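Local coordinates for SusD superfamily protein (Bacteroides fragilis NCTC 9343, PDB 3NQP), which probably binds glycans at the outer membrane for uptake, as other SusD-family proteins do, at residues Arg452-Asp455 / Leu456-Met459. Sequence-based numbering, arbitrary orientation.
Sequences RWWD and LRRM
Arg458 starts with CG trans to its backbone N (chi1 -169°) and bends at chi3, which lays its guanidinium beside Asp455, one turn back on helix 452-458. Arg458 NH2 (2.9 Å) and NH1 (3.2 Å) both bond to OD1 of Asp455, an end-on salt bridge in which one oxygen takes both donors. The oxygen lies in the guanidinium plane, whereas the carboxylate and guanidinium planes are 85° apart, close to perpendicular; NH1 of Arg458 meets the anti lone pair of Asp455 OD1, and NH2 comes from above the carboxylate plane. Arg457, folded at chi2 and chi3, passes its aliphatic part over one indole face of Trp453: CG of Arg457 sits 4.1 Å from the centroid of the five-membered ring of Trp453, a CH-pi contact. A water accepts from Trp453 NE1 at 2.9 Å and, weakly, from Arg457 NH1. The backbone bond from Met459 N to Asp455 O, 2.8 Å, closes the last turn as the chain leaves the helix. Lys442 also forms a salt bridge to Asp455 OD1, and Glu391 one to Arg458 NH2. In this buried setting, the linked charges of Lys442, Asp455, Arg458 and Glu391 probably keep both segment side chains ionised and tie the short helix to helices 431-445 and 382-396.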
loop_
_atom_site.group_PDB
_atom_site.type_symbol
_atom_site.label_atom_id
_atom_site.label_comp_id
_atom_site.label_asym_id
_atom_site.label_seq_id
_atom_site.Cartn_x
_atom_site.Cartn_y
_atom_site.Cartn_z
ATOM N N ARG A 452 -6.193 -2.046 0.559
ATOM C CA ARG A 452 -7.583 -2.313 0.893
ATOM C C ARG A 452 -8.184 -1.375 1.946
ATOM O O ARG A 452 -9.348 -0.941 1.811
ATOM C CB ARG A 452 -7.842 -3.762 1.302
ATOM C CG ARG A 452 -9.363 -4.032 1.340
ATOM C CD ARG A 452 -9.706 -5.528 1.417
ATOM N NE ARG A 452 -10.879 -5.796 0.609
ATOM C CZ ARG A 452 -12.131 -5.893 1.028
ATOM N NH1 ARG A 452 -12.450 -5.877 2.320
ATOM N NH2 ARG A 452 -13.073 -6.101 0.125
ATOM N N TRP A 453 -7.427 -1.034 2.966
ATOM C CA TRP A 453 -7.988 -0.122 3.993
ATOM C C TRP A 453 -8.334 1.187 3.316
ATOM O O TRP A 453 -9.397 1.760 3.557
ATOM C CB TRP A 453 -7.016 0.119 5.169
ATOM C CG TRP A 453 -7.528 1.200 6.170
ATOM C CD1 TRP A 453 -6.908 2.328 6.495
ATOM C CD2 TRP A 453 -8.776 1.192 6.880
ATOM N NE1 TRP A 453 -7.679 3.074 7.373
ATOM C CE2 TRP A 453 -8.824 2.376 7.643
ATOM C CE3 TRP A 453 -9.836 0.288 6.969
ATOM C CZ2 TRP A 453 -9.886 2.684 8.450
ATOM C CZ3 TRP A 453 -10.898 0.603 7.775
ATOM C CH2 TRP A 453 -10.904 1.785 8.517
ATOM N N TRP A 454 -7.421 1.667 2.459
ATOM C CA TRP A 454 -7.664 2.946 1.769
ATOM C C TRP A 454 -8.889 2.853 0.827
ATOM O O TRP A 454 -9.763 3.740 0.810
ATOM C CB TRP A 454 -6.403 3.428 1.053
ATOM C CG TRP A 454 -5.186 3.573 1.958
ATOM C CD1 TRP A 454 -3.907 3.212 1.673
ATOM C CD2 TRP A 454 -5.146 4.205 3.241
ATOM N NE1 TRP A 454 -3.074 3.555 2.728
ATOM C CE2 TRP A 454 -3.824 4.163 3.693
ATOM C CE3 TRP A 454 -6.109 4.803 4.050
ATOM C CZ2 TRP A 454 -3.443 4.682 4.918
ATOM C CZ3 TRP A 454 -5.718 5.310 5.288
ATOM C CH2 TRP A 454 -4.407 5.238 5.694
ATOM N N ASP A 455 -8.961 1.762 0.084
ATOM C CA ASP A 455 -10.100 1.499 -0.814
ATOM C C ASP A 455 -11.449 1.510 -0.072
ATOM O O ASP A 455 -12.416 2.064 -0.601
ATOM C CB ASP A 455 -9.900 0.167 -1.542
ATOM C CG ASP A 455 -8.696 0.180 -2.482
ATOM O OD1 ASP A 455 -8.208 1.259 -2.863
ATOM O OD2 ASP A 455 -8.203 -0.918 -2.837
ATOM N N LEU A 456 -11.482 0.923 1.146
ATOM C CA LEU A 456 -12.686 0.893 1.969
ATOM C C LEU A 456 -13.070 2.256 2.496
ATOM O O LEU A 456 -14.269 2.564 2.608
ATOM C CB LEU A 456 -12.544 -0.066 3.148
ATOM C CG LEU A 456 -12.430 -1.548 2.750
ATOM C CD1 LEU A 456 -11.926 -2.338 4.007
ATOM C CD2 LEU A 456 -13.786 -2.115 2.243
ATOM N N ARG A 457 -12.079 3.081 2.820
ATOM C CA ARG A 457 -12.355 4.461 3.246
ATOM C C ARG A 457 -12.891 5.315 2.086
ATOM O O ARG A 457 -13.733 6.175 2.285
ATOM C CB ARG A 457 -11.074 5.156 3.756
ATOM C CG ARG A 457 -10.563 4.681 5.113
ATOM C CD ARG A 457 -11.238 5.279 6.312
ATOM N NE ARG A 457 -11.471 6.735 6.230
ATOM C CZ ARG A 457 -10.568 7.681 6.409
ATOM N NH1 ARG A 457 -9.330 7.385 6.675
ATOM N NH2 ARG A 457 -10.917 8.944 6.308
ATOM N N ARG A 458 -12.408 5.046 0.879
ATOM C CA ARG A 458 -12.528 5.970 -0.233
ATOM C C ARG A 458 -13.652 5.636 -1.172
ATOM O O ARG A 458 -14.401 6.517 -1.576
ATOM C CB ARG A 458 -11.215 6.012 -1.009
ATOM C CG ARG A 458 -11.071 7.139 -2.058
ATOM C CD ARG A 458 -9.860 6.904 -2.977
ATOM N NE ARG A 458 -9.991 5.656 -3.688
ATOM C CZ ARG A 458 -9.345 4.510 -3.407
ATOM N NH1 ARG A 458 -8.424 4.410 -2.429
ATOM N NH2 ARG A 458 -9.648 3.435 -4.099
HETATM N N MSE A 459 -13.789 4.351 -1.499
HETATM C CA MSE A 459 -14.820 3.934 -2.433
HETATM C C MSE A 459 -16.178 3.971 -1.735
HETATM O O MSE A 459 -16.294 3.842 -0.511
HETATM C CB MSE A 459 -14.506 2.542 -3.022
HETATM C CG MSE A 459 -13.149 2.522 -3.708
HETATM SE SE MSE A 459 -12.748 0.884 -4.589
HETATM C CE MSE A 459 -13.587 1.254 -6.274
HETATM O O HOH W 1 -7.603 5.618 8.668
#